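Citrate synthase (Pyrobaculum aerophilum, PDB 2IBP) probably catalyses the condensation of oxaloacetate with acetyl-CoA, with uptake of water, to give citrate and CoA in the tricarboxylic acid cycle. Local coordinates at residues Arg49-Glu54 against Ser66-Tyr71; Lys293-Arg298 against Lys340-Val345. All blocks are in the same frame, centred on the assembly; numbering follows the deposited sequence. Where two conformers were deposited one is given.

Contact 1: Arg49-Glu54 against Ser66-Tyr71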
ATOM      1  N   ARG A  49      -9.412  18.855  13.216  1.00  8.61           N
ATOM      2  CA  ARG A  49     -10.395  18.572  14.264  1.00 10.32           C
ATOM      3  C   ARG A  49     -11.109  19.855  14.737  1.00 10.15           C
ATOM      4  O   ARG A  49     -11.393  20.019  15.934  1.00 12.50           O
ATOM      5  CB  ARG A  49      -9.719  17.875  15.442  1.00 11.21           C
ATOM      6  CG  ARG A  49      -9.068  16.539  15.127  1.00 10.70           C
ATOM      7  CD  ARG A  49     -10.064  15.485  14.761  1.00 13.48           C
ATOM      8  NE  ARG A  49      -9.474  14.152  14.835  1.00 12.03           N
ATOM      9  CZ  ARG A  49     -10.152  13.027  14.637  1.00 12.53           C
ATOM     10  NH1 ARG A  49     -11.433  13.081  14.298  1.00 14.75           N
ATOM     11  NH2 ARG A  49      -9.561  11.862  14.781  1.00 11.98           N
ATOM     12  N   GLY A  50     -11.406  20.745  13.799  1.00 10.11           N
ATOM     13  CA  GLY A  50     -12.116  21.992  14.104  1.00 11.41           C
ATOM     14  C   GLY A  50     -11.266  23.204  14.446  1.00 13.55           C
ATOM     15  O   GLY A  50     -11.789  24.304  14.541  1.00 13.34           O
ATOM     16  N   TYR A  51      -9.970  22.993  14.688  1.00  9.30           N
ATOM     17  CA  TYR A  51      -9.052  24.092  15.024  1.00  9.77           C
ATOM     18  C   TYR A  51      -8.252  24.596  13.841  1.00 11.59           C
ATOM     19  O   TYR A  51      -7.659  23.807  13.112  1.00 11.65           O
ATOM     20  CB  TYR A  51      -8.074  23.648  16.113  1.00  8.48           C
ATOM     21  CG  TYR A  51      -8.739  23.312  17.411  1.00  9.40           C
ATOM     22  CD1 TYR A  51      -8.942  24.289  18.370  1.00  9.03           C
ATOM     23  CD2 TYR A  51      -9.202  22.036  17.669  1.00 12.08           C
ATOM     24  CE1 TYR A  51      -9.553  23.990  19.565  1.00 12.03           C
ATOM     25  CE2 TYR A  51      -9.816  21.726  18.864  1.00 12.25           C
ATOM     26  CZ  TYR A  51     -10.003  22.720  19.795  1.00 13.53           C
ATOM     27  OH  TYR A  51     -10.616  22.445  20.996  1.00 15.89           O
ATOM     28  N   ARG A  52      -8.202  25.914  13.647  1.00 11.42           N
ATOM     29  CA  ARG A  52      -7.429  26.481  12.549  0.50 11.88           C
ATOM     30  C   ARG A  52      -5.943  26.217  12.733  1.00  9.68           C
ATOM     31  O   ARG A  52      -5.415  26.294  13.848  1.00 10.15           O
ATOM     32  CB  ARG A  52      -7.675  27.985  12.426  0.50 11.82           C
ATOM     33  CG  ARG A  52      -9.070  28.324  11.949  0.50 19.31           C
ATOM     34  CD  ARG A  52      -9.217  29.792  11.597  0.50 26.07           C
ATOM     35  NE  ARG A  52      -8.335  30.184  10.502  0.50 31.48           N
ATOM     36  CZ  ARG A  52      -8.310  31.398   9.961  0.50 28.88           C
ATOM     37  NH1 ARG A  52      -7.455  31.665   8.988  0.50 18.90           N
ATOM     38  NH2 ARG A  52      -9.125  32.348  10.405  0.50 35.39           N
ATOM     39  N   ILE A  53      -5.270  25.908  11.630  1.00  8.06           N
ATOM     40  CA  ILE A  53      -3.848  25.635  11.678  1.00  9.76           C
ATOM     41  C   ILE A  53      -3.047  26.797  12.251  1.00  8.92           C
ATOM     42  O   ILE A  53      -2.056  26.561  12.955  1.00 11.46           O
ATOM     43  CB  ILE A  53      -3.281  25.221  10.297  1.00 12.14           C
ATOM     44  CG1 ILE A  53      -1.915  24.551  10.450  1.00 11.76           C
ATOM     45  CG2 ILE A  53      -3.229  26.423   9.346  1.00 11.91           C
ATOM     46  CD1 ILE A  53      -1.961  23.246  11.200  1.00  8.88           C
ATOM     47  N   GLU A  54      -3.447  28.034  11.964  1.00 12.67           N
ATOM     48  CA  GLU A  54      -2.731  29.194  12.530  1.00 12.07           C
ATOM     49  C   GLU A  54      -2.692  29.124  14.057  1.00  9.71           C
ATOM     50  O   GLU A  54      -1.662  29.402  14.681  1.00 13.46           O
ATOM     51  CB  GLU A  54      -3.384  30.524  12.138  1.00 13.94           C
ATOM     52  CG  GLU A  54      -3.240  30.895  10.701  1.00 25.15           C
ATOM     53  CD  GLU A  54      -4.219  30.179   9.801  1.00 33.75           C
ATOM     54  OE1 GLU A  54      -5.159  29.504  10.309  1.00 18.75           O
ATOM     55  OE2 GLU A  54      -4.069  30.351   8.574  1.00 28.65           O
ATOM     56  N   SER A  66      -0.643  16.092  17.635  1.00  5.79           N
ATOM     57  CA  SER A  66      -0.785  14.682  17.302  1.00  5.97           C
ATOM     58  C   SER A  66      -1.870  14.055  18.178  1.00  7.33           C
ATOM     59  O   SER A  66      -2.690  13.252  17.709  1.00  9.42           O
ATOM     60  CB  SER A  66       0.550  13.925  17.369  1.00  9.76           C
ATOM     61  OG  SER A  66       1.112  13.869  18.668  1.00 10.34           O
ATOM     62  N   TYR A  67      -1.899  14.447  19.456  1.00  9.44           N
ATOM     63  CA  TYR A  67      -2.949  13.961  20.350  1.00  6.63           C
ATOM     64  C   TYR A  67      -4.305  14.362  19.775  1.00  5.81           C
ATOM     65  O   TYR A  67      -5.217  13.551  19.698  1.00  9.86           O
ATOM     66  CB  TYR A  67      -2.798  14.559  21.752  1.00  6.46           C
ATOM     67  CG  TYR A  67      -3.789  14.014  22.767  1.00  7.79           C
ATOM     68  CD1 TYR A  67      -3.406  13.038  23.676  1.00 10.70           C
ATOM     69  CD2 TYR A  67      -5.122  14.407  22.743  1.00 10.39           C
ATOM     70  CE1 TYR A  67      -4.317  12.482  24.567  1.00 12.50           C
ATOM     71  CE2 TYR A  67      -6.041  13.865  23.640  1.00 12.74           C
ATOM     72  CZ  TYR A  67      -5.630  12.913  24.542  1.00 12.93           C
ATOM     73  OH  TYR A  67      -6.542  12.386  25.445  1.00 14.98           O
ATOM     74  N   LEU A  68      -4.433  15.642  19.448  1.00  6.17           N
ATOM     75  CA  LEU A  68      -5.642  16.186  18.860  1.00  4.68           C
ATOM     76  C   LEU A  68      -6.083  15.409  17.616  1.00  6.89           C
ATOM     77  O   LEU A  68      -7.234  15.012  17.495  1.00  8.57           O
ATOM     78  CB  LEU A  68      -5.411  17.641  18.512  1.00  7.35           C
ATOM     79  CG  LEU A  68      -6.524  18.344  17.747  1.00  7.12           C
ATOM     80  CD1 LEU A  68      -7.839  18.379  18.539  1.00  9.39           C
ATOM     81  CD2 LEU A  68      -6.099  19.754  17.363  1.00  9.05           C
ATOM     82  N   ILE A  69      -5.156  15.191  16.699  1.00  9.03           N
ATOM     83  CA  ILE A  69      -5.498  14.493  15.471  1.00  6.29           C
ATOM     84  C   ILE A  69      -5.931  13.068  15.768  1.00  6.39           C
ATOM     85  O   ILE A  69      -6.931  12.607  15.245  1.00 11.24           O
ATOM     86  CB  ILE A  69      -4.343  14.551  14.472  1.00  6.73           C
ATOM     87  CG1 ILE A  69      -4.192  15.984  13.950  1.00  8.06           C
ATOM     88  CG2 ILE A  69      -4.612  13.616  13.288  1.00  9.89           C
ATOM     89  CD1 ILE A  69      -2.942  16.213  13.097  1.00 11.64           C
ATOM     90  N   LEU A  70      -5.196  12.380  16.626  1.00  7.57           N
ATOM     91  CA  LEU A  70      -5.520  11.003  16.941  1.00  7.94           C
ATOM     92  C   LEU A  70      -6.816  10.826  17.744  1.00 12.58           C
ATOM     93  O   LEU A  70      -7.692  10.027  17.369  1.00 13.90           O
ATOM     94  CB  LEU A  70      -4.348  10.375  17.678  1.00 10.37           C
ATOM     95  CG  LEU A  70      -4.505   8.898  18.027  1.00 14.54           C
ATOM     96  CD1 LEU A  70      -4.791   8.050  16.775  1.00 12.20           C
ATOM     97  CD2 LEU A  70      -3.230   8.425  18.734  1.00 15.43           C
ATOM     98  N   TYR A  71      -6.960  11.602  18.813  1.00 10.07           N
ATOM     99  CA  TYR A  71      -8.103  11.452  19.720  1.00 12.68           C
ATOM    100  C   TYR A  71      -9.315  12.341  19.441  1.00 14.23           C
ATOM    101  O   TYR A  71     -10.402  12.110  19.994  1.00 14.75           O
ATOM    102  CB  TYR A  71      -7.633  11.571  21.161  1.00 12.00           C
ATOM    103  CG  TYR A  71      -6.718  10.443  21.554  1.00 10.75           C
ATOM    104  CD1 TYR A  71      -7.216   9.169  21.738  1.00 14.98           C
ATOM    105  CD2 TYR A  71      -5.347  10.631  21.679  1.00 10.31           C
ATOM    106  CE1 TYR A  71      -6.402   8.129  22.072  1.00 15.41           C
ATOM    107  CE2 TYR A  71      -4.510   9.588  22.019  1.00  9.81           C
ATOM    108  CZ  TYR A  71      -5.045   8.314  22.174  1.00 14.03           C
ATOM    109  OH  TYR A  71      -4.264   7.238  22.516  1.00 19.91           O
TER
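Arg49 meets the last turn of helix 62-71 with its guanidinium group and holds one backbone carbonyl, that of Ile69. The grip is side-on: Arg49 NE reaches Ile69 O at 3.0 Å and Arg49 NH2 reaches the same oxygen at 2.8 Å. The acceptor lies in the guanidinium plane. The NH2 bond runs nearly along the C=O axis, while NE comes in tilted 32° from the carbonyl plane. A bend at chi2 (-67°) carries the Arg49 chain past Leu68 O, which CG approaches to 3.4 Å. Ile69 O lies in the last turn of the helix, which ends at Tyr71.

Apolar contacts flank the polar one. Leu68 CD1 lies 3.7 Å from Arg49 CB. Its other methyl, CD2, comes to 3.9 Å from Tyr51 CD2, at a slant to the ring. Leu68 CG stands opposite the backbone N (chi1 174°), which brings both methyls to the Arg49-Tyr51 corner.

By their backbone angles Arg49 and Gly50 fit the type I' turn of the hairpin 45-48/51-52, and the contact ties it to the end of helix 62-71. Tyr51 also packs on Leu401 of the second subunit. A leucine in place of Arg49 has no N-H to offer, and the helix end would probably lose its polar tie, with Ile69 O left without these two partners. The chemistry is that of a charged side chain serving a neutral acceptor, not a salt bridge.

Contact 2: Lys293-Arg298 against Lys340-Val345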
ATOM      1  N   LYS A 293      -6.598  28.035  -3.542  1.00 14.03           N
ATOM      2  CA  LYS A 293      -6.731  29.092  -4.555  1.00 16.54           C
ATOM      3  C   LYS A 293      -6.505  30.401  -3.807  1.00 18.93           C
ATOM      4  O   LYS A 293      -7.230  31.380  -3.961  1.00 17.63           O
ATOM      5  CB  LYS A 293      -8.135  29.049  -5.181  1.00 15.55           C
ATOM      6  CG  LYS A 293      -8.513  27.690  -5.717  1.00 22.32           C
ATOM      7  CD  LYS A 293      -7.541  27.179  -6.766  1.00 23.66           C
ATOM      8  CE  LYS A 293      -7.817  25.727  -7.092  1.00 24.54           C
ATOM      9  NZ  LYS A 293      -6.893  25.185  -8.120  1.00 22.53           N
ATOM     10  N   ALA A 294      -5.534  30.333  -2.903  1.00 15.17           N
ATOM     11  CA  ALA A 294      -5.158  31.394  -2.012  1.00 14.31           C
ATOM     12  C   ALA A 294      -3.818  30.964  -1.457  1.00 13.00           C
ATOM     13  O   ALA A 294      -3.377  29.835  -1.686  1.00 13.43           O
ATOM     14  CB  ALA A 294      -6.166  31.514  -0.874  1.00 14.18           C
ATOM     15  N   TYR A 295      -3.166  31.860  -0.738  1.00 14.43           N
ATOM     16  CA  TYR A 295      -1.883  31.536  -0.155  1.00 10.60           C
ATOM     17  C   TYR A 295      -2.120  30.353   0.795  1.00 14.21           C
ATOM     18  O   TYR A 295      -3.096  30.330   1.554  1.00 13.55           O
ATOM     19  CB  TYR A 295      -1.315  32.743   0.598  1.00 13.15           C
ATOM     20  CG  TYR A 295       0.186  32.800   0.640  1.00 12.95           C
ATOM     21  CD1 TYR A 295       0.915  31.944   1.458  1.00 15.19           C
ATOM     22  CD2 TYR A 295       0.873  33.763  -0.078  1.00 13.79           C
ATOM     23  CE1 TYR A 295       2.297  31.998   1.501  1.00 15.02           C
ATOM     24  CE2 TYR A 295       2.248  33.864  -0.001  1.00 12.88           C
ATOM     25  CZ  TYR A 295       2.959  32.955   0.761  1.00 13.71           C
ATOM     26  OH  TYR A 295       4.318  33.040   0.822  1.00 14.12           O
ATOM     27  N   ASP A 296      -1.306  29.321   0.643  1.00 10.91           N
ATOM     28  CA  ASP A 296      -1.382  28.139   1.497  1.00  9.71           C
ATOM     29  C   ASP A 296      -1.105  28.640   2.915  1.00  9.56           C
ATOM     30  O   ASP A 296      -0.055  29.229   3.175  1.00 10.31           O
ATOM     31  CB  ASP A 296      -0.301  27.169   1.010  1.00  9.99           C
ATOM     32  CG  ASP A 296      -0.202  25.884   1.813  1.00 10.38           C
ATOM     33  OD1 ASP A 296      -0.692  25.820   2.958  1.00 10.84           O
ATOM     34  OD2 ASP A 296       0.431  24.950   1.266  1.00  9.19           O
ATOM     35  N   PRO A 297      -2.019  28.367   3.860  1.00  9.88           N
ATOM     36  CA  PRO A 297      -1.792  28.872   5.210  1.00  8.69           C
ATOM     37  C   PRO A 297      -0.542  28.300   5.856  1.00  8.86           C
ATOM     38  O   PRO A 297       0.087  28.956   6.702  1.00 10.66           O
ATOM     39  CB  PRO A 297      -3.046  28.425   5.974  1.00  8.96           C
ATOM     40  CG  PRO A 297      -3.590  27.283   5.189  1.00 11.54           C
ATOM     41  CD  PRO A 297      -3.240  27.554   3.761  1.00 12.89           C
ATOM     42  N   ARG A 298      -0.204  27.072   5.478  1.00  8.42           N
ATOM     43  CA  ARG A 298       0.968  26.432   6.009  1.00  9.57           C
ATOM     44  C   ARG A 298       2.195  27.155   5.483  1.00  9.38           C
ATOM     45  O   ARG A 298       3.208  27.269   6.178  1.00 10.63           O
ATOM     46  CB  ARG A 298       1.006  24.977   5.582  1.00  7.82           C
ATOM     47  CG  ARG A 298      -0.190  24.164   6.049  1.00  7.64           C
ATOM     48  CD  ARG A 298      -0.218  22.827   5.379  1.00  8.49           C
ATOM     49  NE  ARG A 298      -0.317  22.992   3.937  1.00  7.67           N
ATOM     50  CZ  ARG A 298      -0.187  22.001   3.071  1.00 10.47           C
ATOM     51  NH1 ARG A 298       0.010  20.761   3.499  1.00 10.08           N
ATOM     52  NH2 ARG A 298      -0.217  22.263   1.778  1.00 10.51           N
ATOM     53  N   LYS A 340      -5.425  32.538  -9.419  1.00 21.69           N
ATOM     54  CA  LYS A 340      -5.377  32.010  -8.053  1.00 26.66           C
ATOM     55  C   LYS A 340      -4.167  31.114  -7.832  1.00 27.30           C
ATOM     56  O   LYS A 340      -4.258  30.067  -7.183  1.00 19.59           O
ATOM     57  CB  LYS A 340      -6.666  31.241  -7.737  1.00 36.91           C
ATOM     58  CG  LYS A 340      -7.951  32.050  -7.929  1.00 40.82           C
ATOM     59  CD  LYS A 340      -8.020  33.233  -6.981  1.00 49.89           C
ATOM     60  CE  LYS A 340      -9.334  33.984  -7.116  1.00 52.81           C
ATOM     61  NZ  LYS A 340      -9.494  34.601  -8.462  1.00 65.58           N
ATOM     62  N   LEU A 341      -3.029  31.539  -8.370  1.00 19.64           N
ATOM     63  CA  LEU A 341      -1.784  30.805  -8.224  1.00 18.72           C
ATOM     64  C   LEU A 341      -0.944  31.487  -7.153  1.00 18.06           C
ATOM     65  O   LEU A 341      -0.464  32.600  -7.341  1.00 15.45           O
ATOM     66  CB  LEU A 341      -1.029  30.773  -9.556  1.00 21.40           C
ATOM     67  CG  LEU A 341      -1.794  30.152 -10.720  1.00 24.27           C
ATOM     68  CD1 LEU A 341      -1.038  30.358 -12.030  1.00 21.80           C
ATOM     69  CD2 LEU A 341      -2.062  28.679 -10.454  1.00 20.87           C
ATOM     70  N   TYR A 342      -0.818  30.829  -6.005  1.00 16.78           N
ATOM     71  CA  TYR A 342      -0.061  31.365  -4.889  1.00 13.68           C
ATOM     72  C   TYR A 342       0.998  30.367  -4.427  1.00  8.69           C
ATOM     73  O   TYR A 342       0.875  29.167  -4.671  1.00 10.72           O
ATOM     74  CB  TYR A 342      -0.979  31.622  -3.688  1.00 14.33           C
ATOM     75  CG  TYR A 342      -2.047  32.656  -3.944  1.00 12.33           C
ATOM     76  CD1 TYR A 342      -3.216  32.323  -4.611  1.00 18.25           C
ATOM     77  CD2 TYR A 342      -1.879  33.965  -3.524  1.00 17.06           C
ATOM     78  CE1 TYR A 342      -4.188  33.269  -4.855  1.00 18.90           C
ATOM     79  CE2 TYR A 342      -2.839  34.917  -3.773  1.00 19.24           C
ATOM     80  CZ  TYR A 342      -3.992  34.564  -4.436  1.00 20.48           C
ATOM     81  OH  TYR A 342      -4.963  35.515  -4.656  1.00 26.61           O
ATOM     82  N   PRO A 343       1.972  30.856  -3.649  1.00 11.87           N
ATOM     83  CA  PRO A 343       2.913  29.910  -3.097  1.00 12.21           C
ATOM     84  C   PRO A 343       2.220  28.900  -2.191  1.00 10.38           C
ATOM     85  O   PRO A 343       1.210  29.218  -1.513  1.00 11.40           O
ATOM     86  CB  PRO A 343       3.863  30.787  -2.269  1.00 13.32           C
ATOM     87  CG  PRO A 343       3.777  32.142  -2.900  1.00 14.73           C
ATOM     88  CD  PRO A 343       2.321  32.243  -3.302  1.00 16.01           C
ATOM     89  N   ASN A 344       2.708  27.674  -2.253  1.00 11.73           N
ATOM     90  CA  ASN A 344       2.266  26.638  -1.342  1.00 11.24           C
ATOM     91  C   ASN A 344       3.442  26.283  -0.418  1.00 10.01           C
ATOM     92  O   ASN A 344       4.541  26.823  -0.551  1.00  9.93           O
ATOM     93  CB  ASN A 344       1.675  25.445  -2.087  1.00 10.77           C
ATOM     94  CG  ASN A 344       2.700  24.675  -2.877  1.00 12.38           C
ATOM     95  OD1 ASN A 344       3.773  24.345  -2.370  1.00 12.92           O
ATOM     96  ND2 ASN A 344       2.341  24.297  -4.097  1.00 15.84           N
ATOM     97  N   VAL A 345       3.200  25.445   0.579  1.00 10.50           N
ATOM     98  CA  VAL A 345       4.227  25.195   1.582  1.00 11.98           C
ATOM     99  C   VAL A 345       5.557  24.720   0.985  1.00 10.27           C
ATOM    100  O   VAL A 345       6.632  25.051   1.510  1.00 12.30           O
ATOM    101  CB  VAL A 345       3.705  24.230   2.674  1.00 15.82           C
ATOM    102  CG1 VAL A 345       3.567  22.837   2.096  1.00 16.65           C
ATOM    103  CG2 VAL A 345       4.632  24.263   3.898  1.00 16.32           C
TER
HETATM  104  O   HOH W   1      -7.508  33.946  -3.440  1.00 29.11           O
HETATM  105  O   HOH W   2      -1.283  28.030  -2.411  1.00 12.14           O
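Residues Lys293-Arg298 and Lys340-Val345 run side by side in the same direction, their end-to-end lines 17° apart, with Tyr295 beside Tyr342 and Asp296 beside Asn344. Two motifs frame the pair. Asp296 is the N-cap of helix 297-313, and Lys340 is the C-prime residue of a Schellman motif that ends helix 334-338. The backbones share one weak bond, from Asp296 N to Pro343 O. Water 2 bridges Ala294 O and Pro343 O, 2.9 Å from each.

Tyr342 lays a ring face against the backbone of Ala294 and Tyr295. Ala294 CA makes a CH-pi contact 3.8 Å from the ring centroid, and Tyr295 N lies over the same ring. Water 1 donates to Lys293 O and is hydrogen-bonded to Tyr342 OH. The Tyr295 ring slants across Pro343, with CE2 at 3.7 Å from Pro343 CD. Its hydroxyl is held by Glu327 and Trp348.

Near the active site, Asn344 is fixed by Asp346 N and Gly288 O, and its side chain is about 4 Å from that of His289; His289 and Asp346 are predicted catalytic residues.

Asp296 takes four hydrogen bonds, two to each carboxylate oxygen. Its CG is trans to the backbone N (chi1 178°), which puts OD1 within 2.9 Å of Arg298 N, the capping bond. Arg298 also grips the carboxylate side-on through NE and NH2, a salt bridge within Lys293-Arg298, and the NE bond to OD1 is almost straight at 174°. These donors would probably favour the charged form of Asp296. Val345 CG1 sits over a face of the guanidinium. Val345 N and Arg298 NH2 approach Asp296 OD2 from opposite faces of the carboxylate plane, at 2.9 and 2.8 Å.

The centres of contact 1 and contact 2 lie 21 Å apart, yet the two touch through Pro297. Pro297 CB packs 3.4 Å from Glu54 OE2 and 3.9 Å from Ile53 CG2. The start of helix 53-59 therefore rests on the start of helix 297-313. Strand 45-48 is a second bridge: Ile53 and Ile69 touch Tyr48, while Pro297 and Arg298 touch Leu46. Contact 1 lies away from the annotated sites and reaches the second subunit. Contact 2 stays within one chain and borders the predicted active site, with the side chain of Asn344 about 3 Å from that of Asp346. The side chain of Tyr295 is about 13 Å from a bound magnesium ion.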